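PDB 6UYH: prolyl-tRNA synthetase from Naegleria fowleri, which probably catalyses the ATP-dependent attachment of proline to its cognate tRNA, and is held here with halofuginone and an ATP analogue. Local coordinates for residues A329-K334 and D392-V397; R416-R421 and I427-S432; I438-S443 and E448-K453. All coordinates share one frame; numbering follows the deposited sequence. Where two conformers were deposited one is given.

Contact 1 of 3, residues A329-K334 and D392-V397; sequences AGIRVK and DSIKAV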
loop_
_atom_site.group_PDB
_atom_site.type_symbol
_atom_site.label_atom_id
_atom_site.label_comp_id
_atom_site.label_asym_id
_atom_site.label_seq_id
_atom_site.Cartn_x
_atom_site.Cartn_y
_atom_site.Cartn_z
ATOM N N ALA A 329 4.129 8.467 -25.954
ATOM C CA ALA A 329 2.812 9.016 -25.667
ATOM C C ALA A 329 2.228 8.499 -24.364
ATOM O O ALA A 329 1.103 8.870 -24.021
ATOM C CB ALA A 329 1.848 8.709 -26.816
ATOM N N GLY A 330 2.955 7.665 -23.631
ATOM C CA GLY A 330 2.485 7.182 -22.354
ATOM C C GLY A 330 1.586 5.974 -22.426
ATOM O O GLY A 330 0.955 5.632 -21.422
ATOM N N ILE A 331 1.501 5.326 -23.579
ATOM C CA ILE A 331 0.722 4.102 -23.723
ATOM C C ILE A 331 1.571 2.932 -23.239
ATOM O O ILE A 331 2.762 2.837 -23.562
ATOM C CB ILE A 331 0.285 3.921 -25.187
ATOM C CG1 ILE A 331 -0.607 5.095 -25.619
ATOM C CG2 ILE A 331 -0.396 2.570 -25.402
ATOM C CD1 ILE A 331 -0.853 5.184 -27.120
ATOM N N ARG A 332 0.968 2.043 -22.446
ATOM C CA ARG A 332 1.677 0.861 -21.963
ATOM C C ARG A 332 1.726 -0.148 -23.103
ATOM O O ARG A 332 0.735 -0.810 -23.414
ATOM C CB ARG A 332 1.003 0.308 -20.716
ATOM C CG ARG A 332 1.061 1.289 -19.554
ATOM C CD ARG A 332 0.412 0.748 -18.274
ATOM N NE ARG A 332 -1.019 0.467 -18.411
ATOM C CZ ARG A 332 -1.981 1.387 -18.363
ATOM N NH1 ARG A 332 -1.675 2.668 -18.200
ATOM N NH2 ARG A 332 -3.257 1.027 -18.482
ATOM N N VAL A 333 2.884 -0.257 -23.746
ATOM C CA VAL A 333 3.014 -0.978 -25.004
ATOM C C VAL A 333 4.081 -2.047 -24.841
ATOM O O VAL A 333 5.071 -1.844 -24.128
ATOM C CB VAL A 333 3.347 -0.024 -26.176
ATOM C CG1 VAL A 333 4.604 0.793 -25.879
ATOM C CG2 VAL A 333 3.508 -0.784 -27.487
ATOM N N LYS A 334 3.865 -3.191 -25.481
ATOM C CA LYS A 334 4.853 -4.254 -25.544
ATOM C C LYS A 334 5.147 -4.599 -26.996
ATOM O O LYS A 334 4.279 -4.490 -27.865
ATOM C CB LYS A 334 4.379 -5.501 -24.797
ATOM C CG LYS A 334 4.453 -5.351 -23.291
ATOM C CD LYS A 334 4.281 -6.676 -22.574
ATOM C CE LYS A 334 4.497 -6.508 -21.079
ATOM N NZ LYS A 334 5.784 -5.812 -20.788
ATOM N N ASP A 392 -2.305 9.885 -30.284
ATOM C CA ASP A 392 -3.680 10.330 -30.080
ATOM C C ASP A 392 -4.677 9.384 -30.738
ATOM O O ASP A 392 -5.729 9.085 -30.161
ATOM C CB ASP A 392 -3.858 11.748 -30.620
ATOM C CG ASP A 392 -3.222 12.798 -29.731
ATOM O OD1 ASP A 392 -2.736 12.447 -28.636
ATOM O OD2 ASP A 392 -3.214 13.980 -30.130
ATOM N N SER A 393 -4.374 8.910 -31.953
ATOM C CA SER A 393 -5.332 8.047 -32.639
ATOM C C SER A 393 -5.430 6.680 -31.968
ATOM O O SER A 393 -6.513 6.080 -31.943
ATOM C CB SER A 393 -4.971 7.910 -34.124
ATOM O OG SER A 393 -3.784 7.159 -34.312
ATOM N N ILE A 394 -4.328 6.186 -31.396
ATOM C CA ILE A 394 -4.380 4.916 -30.679
ATOM C C ILE A 394 -5.120 5.077 -29.356
ATOM O O ILE A 394 -5.916 4.212 -28.968
ATOM C CB ILE A 394 -2.962 4.350 -30.482
ATOM C CG1 ILE A 394 -2.345 3.979 -31.837
ATOM C CG2 ILE A 394 -2.988 3.156 -29.547
ATOM C CD1 ILE A 394 -3.193 3.020 -32.661
ATOM N N LYS A 395 -4.879 6.181 -28.642
ATOM C CA LYS A 395 -5.667 6.456 -27.441
ATOM C C LYS A 395 -7.156 6.534 -27.766
ATOM O O LYS A 395 -8.001 6.069 -26.986
ATOM C CB LYS A 395 -5.200 7.754 -26.785
ATOM C CG LYS A 395 -3.843 7.654 -26.114
ATOM C CD LYS A 395 -3.338 9.010 -25.644
ATOM C CE LYS A 395 -1.947 8.888 -25.042
ATOM N NZ LYS A 395 -1.369 10.208 -24.662
ATOM N N ALA A 396 -7.494 7.131 -28.909
ATOM C CA ALA A 396 -8.888 7.204 -29.328
ATOM C C ALA A 396 -9.463 5.811 -29.564
ATOM O O ALA A 396 -10.640 5.561 -29.278
ATOM C CB ALA A 396 -9.006 8.064 -30.592
ATOM N N VAL A 397 -8.648 4.899 -30.102
ATOM C CA VAL A 397 -9.078 3.513 -30.255
ATOM C C VAL A 397 -9.315 2.877 -28.890
ATOM O O VAL A 397 -10.294 2.150 -28.687
ATOM C CB VAL A 397 -8.040 2.726 -31.075
ATOM C CG1 VAL A 397 -8.367 1.248 -31.071
ATOM C CG2 VAL A 397 -7.979 3.265 -32.503
#
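The segment 329-334, which turns out of one helix and runs into a strand, meets the helical segment 392-397 at an 8.0 Å separation of Ala-329 CA and Asp-392 CA and at 7.8 Å between Ile-331 CA and Lys-395 CA. Across this spacing the contact is made by one polar link and an apolar group formed by Ile-331, Ile-394 and the stem of Lys-395. Lys-395 supplies the polar link. Its CB does not point at the facing segment, but the chain is fully extended beyond CG, all three later torsions lying near 180°, and this reach brings NZ to 2.9 Å from Ala-329 O. The ammonium lies in the carbonyl plane, at a C=O...N angle of 149°, so it meets the oxygen somewhat off the line of the C=O bond. That carbonyl sits where helix 313-328 ends: Gly-330, with its positive phi of 85°, makes the Schellman motif that turns the chain toward strand 333-335. In the mixed five-stranded sheet of the anticodon-binding domain, this strand lies at an edge and pairs in parallel with strand 300-304, while helix 391-415 leads on from the last strand, 381-385. The lysine thus ties the C-terminal end of helix 313-328 to the first turns of helix 391-415. Ile-331 and Ile-394 cross at about a right angle, Ile-331 CD1 touching Ile-394 CG2 at 3.8 Å. The same methyl lies 4.0 Å from Lys-395 CG, so the aliphatic part of the lysine flanks the isoleucine while its charged end goes on to the carbonyl. Both isoleucines are buried, and both also touch Leu-326 of helix 313-328 and Val-300 of strand 300-304.

Contact 2 of 3, residues R416-R421 and I427-S432; sequences RIVVTR and IKALNS. With EDO (1,2-ethanediol), chain B.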
loop_
_atom_site.group_PDB
_atom_site.type_symbol
_atom_site.label_atom_id
_atom_site.label_comp_id
_atom_site.label_asym_id
_atom_site.label_seq_id
_atom_site.Cartn_x
_atom_site.Cartn_y
_atom_site.Cartn_z
ATOM N N ARG A 416 -32.007 -6.779 -18.042
ATOM C CA ARG A 416 -32.211 -7.795 -17.018
ATOM C C ARG A 416 -32.773 -7.209 -15.733
ATOM O O ARG A 416 -32.697 -7.845 -14.679
ATOM C CB ARG A 416 -30.905 -8.536 -16.739
ATOM C CG ARG A 416 -30.312 -9.192 -17.969
ATOM C CD ARG A 416 -30.956 -10.518 -18.263
ATOM N NE ARG A 416 -30.497 -11.541 -17.336
ATOM C CZ ARG A 416 -29.347 -12.201 -17.470
ATOM N NH1 ARG A 416 -28.550 -11.938 -18.498
ATOM N NH2 ARG A 416 -28.997 -13.120 -16.575
ATOM N N ILE A 417 -33.312 -5.995 -15.801
ATOM C CA ILE A 417 -34.064 -5.389 -14.706
ATOM C C ILE A 417 -35.526 -5.363 -15.130
ATOM O O ILE A 417 -35.881 -4.702 -16.112
ATOM C CB ILE A 417 -33.558 -3.980 -14.373
ATOM C CG1 ILE A 417 -32.129 -4.036 -13.831
ATOM C CG2 ILE A 417 -34.468 -3.324 -13.341
ATOM C CD1 ILE A 417 -31.446 -2.673 -13.799
ATOM N N VAL A 418 -36.365 -6.097 -14.404
ATOM C CA VAL A 418 -37.764 -6.291 -14.751
ATOM C C VAL A 418 -38.617 -5.703 -13.637
ATOM O O VAL A 418 -38.399 -6.012 -12.461
ATOM C CB VAL A 418 -38.089 -7.782 -14.936
ATOM C CG1 VAL A 418 -39.555 -7.967 -15.267
ATOM C CG2 VAL A 418 -37.192 -8.389 -16.018
ATOM N N VAL A 419 -39.602 -4.890 -14.011
ATOM C CA VAL A 419 -40.616 -4.434 -13.062
ATOM C C VAL A 419 -41.562 -5.593 -12.765
ATOM O O VAL A 419 -42.234 -6.110 -13.667
ATOM C CB VAL A 419 -41.390 -3.237 -13.626
ATOM C CG1 VAL A 419 -42.496 -2.811 -12.656
ATOM C CG2 VAL A 419 -40.457 -2.082 -13.917
ATOM N N THR A 420 -41.632 -5.999 -11.501
ATOM C CA THR A 420 -42.450 -7.144 -11.102
ATOM C C THR A 420 -43.448 -6.670 -10.047
ATOM O O THR A 420 -43.110 -6.547 -8.865
ATOM C CB THR A 420 -41.575 -8.303 -10.605
ATOM O OG1 THR A 420 -40.779 -7.895 -9.487
ATOM C CG2 THR A 420 -40.641 -8.772 -11.713
ATOM N N ARG A 421 -44.684 -6.406 -10.479
ATOM C CA ARG A 421 -45.690 -5.855 -9.583
ATOM C C ARG A 421 -46.329 -6.898 -8.673
ATOM O O ARG A 421 -46.923 -6.519 -7.656
ATOM C CB ARG A 421 -46.779 -5.149 -10.399
ATOM C CG ARG A 421 -46.283 -3.898 -11.124
ATOM C CD ARG A 421 -47.311 -3.483 -12.166
ATOM N NE ARG A 421 -46.924 -2.312 -12.947
ATOM C CZ ARG A 421 -46.140 -2.351 -14.019
ATOM N NH1 ARG A 421 -45.620 -3.501 -14.428
ATOM N NH2 ARG A 421 -45.867 -1.235 -14.679
ATOM N N ILE A 427 -41.206 -14.130 -9.027
ATOM C CA ILE A 427 -40.475 -15.389 -8.959
ATOM C C ILE A 427 -40.085 -15.850 -10.357
ATOM O O ILE A 427 -39.026 -16.462 -10.540
ATOM C CB ILE A 427 -41.290 -16.453 -8.198
ATOM C CG1 ILE A 427 -40.426 -17.688 -7.940
ATOM C CG2 ILE A 427 -42.567 -16.826 -8.950
ATOM C CD1 ILE A 427 -39.204 -17.403 -7.089
ATOM N N LYS A 428 -40.913 -15.549 -11.361
ATOM C CA LYS A 428 -40.591 -15.918 -12.734
ATOM C C LYS A 428 -39.338 -15.197 -13.207
ATOM O O LYS A 428 -38.423 -15.813 -13.776
ATOM C CB LYS A 428 -41.777 -15.595 -13.645
ATOM C CG LYS A 428 -41.503 -15.748 -15.140
ATOM C CD LYS A 428 -42.633 -15.125 -15.952
ATOM C CE LYS A 428 -42.250 -14.954 -17.410
ATOM N NZ LYS A 428 -42.439 -16.207 -18.176
ATOM N N ALA A 429 -39.285 -13.882 -12.983
ATOM C CA ALA A 429 -38.129 -13.097 -13.411
ATOM C C ALA A 429 -36.879 -13.484 -12.636
ATOM O O ALA A 429 -35.782 -13.548 -13.204
ATOM C CB ALA A 429 -38.436 -11.606 -13.254
ATOM N N LEU A 430 -37.026 -13.769 -11.343
ATOM C CA LEU A 430 -35.891 -14.214 -10.538
ATOM C C LEU A 430 -35.305 -15.512 -11.082
ATOM O O LEU A 430 -34.084 -15.645 -11.244
ATOM C CB LEU A 430 -36.344 -14.390 -9.090
ATOM C CG LEU A 430 -35.286 -14.424 -8.005
ATOM C CD1 LEU A 430 -34.641 -13.034 -7.873
ATOM C CD2 LEU A 430 -35.923 -14.888 -6.712
ATOM N N ASN A 431 -36.168 -16.487 -11.376
ATOM C CA ASN A 431 -35.693 -17.777 -11.866
ATOM C C ASN A 431 -35.096 -17.699 -13.269
ATOM O O ASN A 431 -34.354 -18.608 -13.655
ATOM C CB ASN A 431 -36.826 -18.801 -11.826
ATOM C CG ASN A 431 -36.994 -19.427 -10.454
ATOM O OD1 ASN A 431 -36.079 -19.399 -9.626
ATOM N ND2 ASN A 431 -38.159 -20.008 -10.208
ATOM N N SER A 432 -35.397 -16.658 -14.042
ATOM C CA SER A 432 -34.764 -16.474 -15.341
ATOM C C SER A 432 -33.544 -15.559 -15.271
ATOM O O SER A 432 -33.054 -15.114 -16.314
ATOM C CB SER A 432 -35.773 -15.942 -16.362
ATOM O OG SER A 432 -36.457 -14.804 -15.880
HETATM C C1 EDO B . -43.594 -2.923 -17.886
HETATM O O1 EDO B . -44.187 -3.861 -16.984
HETATM C C2 EDO B . -42.991 -1.776 -17.090
HETATM O O2 EDO B . -44.038 -0.894 -16.674
#
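A beta-alpha-beta unit in the C-terminal domain of prolyl-tRNA synthetase, made of strand 417-419, helix 423-431 and strand 435-440, is the setting in which Val-418 and Thr-420 meet Ala-429. The two strands are parallel neighbours, and the helix packs on them through its small residue: Val-418 CA and Ala-429 CA are only 6.9 Å apart. Ala-429 CB lies 3.9 Å from Thr-420 CG2 and 4.2 Å from Val-418 CB, so one methyl sits against Val-418 of the strand and Thr-420 just past its end, both with CB directed at the helix. Thr-420 carries OG1 between its backbone N and carbonyl carbon (chi1 59°), which leaves CG2 beside the N and turned to the alanine, while OG1 makes a weak hydrogen bond to Leu-437 O. Cys-436 of the parallel strand also touches both Thr-420 and Ala-429, extending the apolar patch across the unit. Val-419, between the two contacting residues, points away from the helix, and its CG1 lies 3.6 Å above one face of the Arg-421 guanidinium, offset toward the rim. That guanidinium grips a 1,2-ethanediol, probably from the crystallisation liquor, by both terminal nitrogens: Arg-421 NH1 reaches O1 at 3.0 Å and Arg-421 NH2 reaches O2 at 2.7 Å, with N-H...O angles of 167° and 163°.

Contact 3 of 3, residues I438-S443 and E448-K453; sequences IPWHES and EYIKEK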
loop_
_atom_site.group_PDB
_atom_site.type_symbol
_atom_site.label_atom_id
_atom_site.label_comp_id
_atom_site.label_asym_id
_atom_site.label_seq_id
_atom_site.Cartn_x
_atom_site.Cartn_y
_atom_site.Cartn_z
ATOM N N ILE A 438 -39.593 -4.090 -7.265
ATOM C CA ILE A 438 -40.850 -4.466 -6.619
ATOM C C ILE A 438 -41.422 -3.272 -5.860
ATOM O O ILE A 438 -40.666 -2.411 -5.384
ATOM C CB ILE A 438 -40.671 -5.672 -5.677
ATOM C CG1 ILE A 438 -39.779 -5.321 -4.481
ATOM C CG2 ILE A 438 -40.111 -6.857 -6.436
ATOM C CD1 ILE A 438 -39.894 -6.317 -3.334
ATOM N N PRO A 439 -42.744 -3.180 -5.729
ATOM C CA PRO A 439 -43.320 -2.208 -4.796
ATOM C C PRO A 439 -42.817 -2.514 -3.399
ATOM O O PRO A 439 -42.722 -3.675 -2.999
ATOM C CB PRO A 439 -44.836 -2.434 -4.910
ATOM C CG PRO A 439 -45.037 -3.505 -5.896
ATOM C CD PRO A 439 -43.739 -4.133 -6.249
ATOM N N TRP A 440 -42.471 -1.468 -2.657
ATOM C CA TRP A 440 -41.749 -1.670 -1.413
ATOM C C TRP A 440 -42.281 -0.737 -0.339
ATOM O O TRP A 440 -42.509 0.442 -0.604
ATOM C CB TRP A 440 -40.252 -1.431 -1.638
ATOM C CG TRP A 440 -39.407 -1.605 -0.423
ATOM C CD1 TRP A 440 -38.635 -0.657 0.176
ATOM C CD2 TRP A 440 -39.254 -2.798 0.357
ATOM N NE1 TRP A 440 -38.005 -1.185 1.277
ATOM C CE2 TRP A 440 -38.360 -2.499 1.405
ATOM C CE3 TRP A 440 -39.770 -4.091 0.263
ATOM C CZ2 TRP A 440 -37.983 -3.445 2.363
ATOM C CZ3 TRP A 440 -39.400 -5.029 1.221
ATOM C CH2 TRP A 440 -38.516 -4.701 2.251
ATOM N N HIS A 441 -42.509 -1.276 0.858
ATOM C CA HIS A 441 -42.616 -0.472 2.068
ATOM C C HIS A 441 -41.615 -1.040 3.056
ATOM O O HIS A 441 -41.660 -2.235 3.364
ATOM C CB HIS A 441 -44.030 -0.483 2.656
ATOM C CG HIS A 441 -44.208 0.487 3.781
ATOM N ND1 HIS A 441 -45.141 1.501 3.749
ATOM C CD2 HIS A 441 -43.559 0.610 4.965
ATOM C CE1 HIS A 441 -45.065 2.203 4.866
ATOM N NE2 HIS A 441 -44.109 1.686 5.619
ATOM N N GLU A 442 -40.721 -0.189 3.554
ATOM C CA GLU A 442 -39.592 -0.654 4.355
ATOM C C GLU A 442 -40.056 -1.458 5.563
ATOM O O GLU A 442 -40.937 -1.031 6.319
ATOM C CB GLU A 442 -38.750 0.538 4.812
ATOM C CG GLU A 442 -37.644 0.163 5.799
ATOM C CD GLU A 442 -36.643 -0.836 5.215
ATOM O OE1 GLU A 442 -36.208 -0.646 4.060
ATOM O OE2 GLU A 442 -36.305 -1.813 5.916
ATOM N N SER A 443 -39.445 -2.632 5.740
ATOM C CA SER A 443 -39.781 -3.556 6.813
ATOM C C SER A 443 -38.784 -4.706 6.836
ATOM O O SER A 443 -38.622 -5.396 5.826
ATOM C CB SER A 443 -41.198 -4.096 6.626
ATOM O OG SER A 443 -41.433 -5.231 7.434
ATOM N N GLU A 448 -37.468 -10.381 5.139
ATOM C CA GLU A 448 -37.238 -11.771 5.522
ATOM C C GLU A 448 -38.265 -12.695 4.877
ATOM O O GLU A 448 -37.929 -13.796 4.425
ATOM C CB GLU A 448 -37.267 -11.901 7.045
ATOM C CG GLU A 448 -37.124 -13.331 7.562
ATOM C CD GLU A 448 -35.798 -13.979 7.185
ATOM O OE1 GLU A 448 -34.791 -13.251 6.999
ATOM O OE2 GLU A 448 -35.770 -15.226 7.076
ATOM N N TYR A 449 -39.525 -12.263 4.828
ATOM C CA TYR A 449 -40.556 -13.039 4.145
ATOM C C TYR A 449 -40.193 -13.278 2.681
ATOM O O TYR A 449 -40.271 -14.406 2.184
ATOM C CB TYR A 449 -41.896 -12.319 4.260
ATOM C CG TYR A 449 -43.011 -12.971 3.488
ATOM C CD1 TYR A 449 -43.734 -14.021 4.041
ATOM C CD2 TYR A 449 -43.353 -12.534 2.213
ATOM C CE1 TYR A 449 -44.769 -14.619 3.349
ATOM C CE2 TYR A 449 -44.390 -13.134 1.510
ATOM C CZ TYR A 449 -45.089 -14.175 2.085
ATOM O OH TYR A 449 -46.121 -14.787 1.405
ATOM N N ILE A 450 -39.790 -12.220 1.975
ATOM C CA ILE A 450 -39.448 -12.358 0.561
ATOM C C ILE A 450 -38.273 -13.310 0.385
ATOM O O ILE A 450 -38.261 -14.149 -0.526
ATOM C CB ILE A 450 -39.159 -10.974 -0.049
ATOM C CG1 ILE A 450 -40.437 -10.121 -0.061
ATOM C CG2 ILE A 450 -38.557 -11.110 -1.447
ATOM C CD1 ILE A 450 -40.159 -8.629 -0.295
ATOM N N LYS A 451 -37.270 -13.199 1.261
ATOM C CA LYS A 451 -36.113 -14.079 1.171
ATOM C C LYS A 451 -36.514 -15.540 1.349
ATOM O O LYS A 451 -36.090 -16.413 0.579
ATOM C CB LYS A 451 -35.069 -13.672 2.213
ATOM N N GLU A 452 -37.306 -15.830 2.382
ATOM C CA GLU A 452 -37.660 -17.220 2.659
ATOM C C GLU A 452 -38.556 -17.797 1.566
ATOM O O GLU A 452 -38.378 -18.953 1.154
ATOM C CB GLU A 452 -38.345 -17.328 4.027
ATOM N N LYS A 453 -39.524 -17.006 1.083
ATOM C CA LYS A 453 -40.467 -17.515 0.091
ATOM C C LYS A 453 -39.793 -17.716 -1.260
ATOM O O LYS A 453 -40.004 -18.743 -1.914
ATOM C CB LYS A 453 -41.660 -16.567 -0.046
ATOM C CG LYS A 453 -42.805 -17.103 -0.909
ATOM C CD LYS A 453 -43.947 -16.091 -0.949
ATOM C CE LYS A 453 -45.120 -16.583 -1.772
ATOM N NZ LYS A 453 -46.089 -15.456 -1.939
#
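Ile-450, Ile-438 and Trp-440 account for most of the surface buried here, and a single methyl, Ile-450 CD1, meets both of its partners. The backbones stay well separated, with Ile-438 CA and Ile-450 CA 10.8 Å apart, so the gap is spanned by the full length of the side chains. Ile-438 and Ile-450 reach toward each other tip to tip, their CD1 atoms 3.8 Å apart. On the strand side, Ile-438 places CG1 between its backbone N and carbonyl carbon (chi1 66°) and then extends the chain to CD1, which projects it at the helix. Ile-450, on the helix, has CG1 beside its own N and is likewise extended to CD1. Trp-440 comes to the same methyl from another side: the benzo edge of the indole is used, with Trp-440 CZ3 4.0 Å from Ile-450 CD1 and the methyl near the ring plane, so this is an edge contact and not a CH-pi approach over a face. At the far end of the indole, Trp-440 NE1 makes a weak hydrogen bond of 3.4 Å to Glu-442 OE1, which lies in the ring plane, and Glu-442 N lies over one face near the rim. Phe-426 of helix 423-431 touches both isoleucines, and the Trp-440 ring also meets Phe-509 of strand 505-512, so the three residues belong to a larger apolar cluster. At the end of the short loop 441-443, Ser-443 is the N-cap of helix 444-457, its OG bonded to Ala-446 N. The arrangement is that of a strand followed by a helix folded back on it, with buried apolar side chains between them, in the C-terminal domain of prolyl-tRNA synthetase.

Along the chain the three contacts follow in series. Contact 1 belongs to the anticodon-binding domain, and its centre lies about 42 Å from that of contact 2 and about 49 Å from that of contact 3, with no atoms touching. Helix 391-415 starts in contact 1 and is followed directly by strand 417-419 of contact 2, so this long helix spans the distance between the two domains. Contacts 2 and 3 are neighbours, with centres about 14 Å apart, and Thr-420 OG1 packs at 3.3 Å from Ile-438 CG2. They pack helices 423-431 and 444-457 on neighbouring parallel strands of one C-terminal unit, while contact 1 fixes the start of the connecting helix on the anticodon-binding domain.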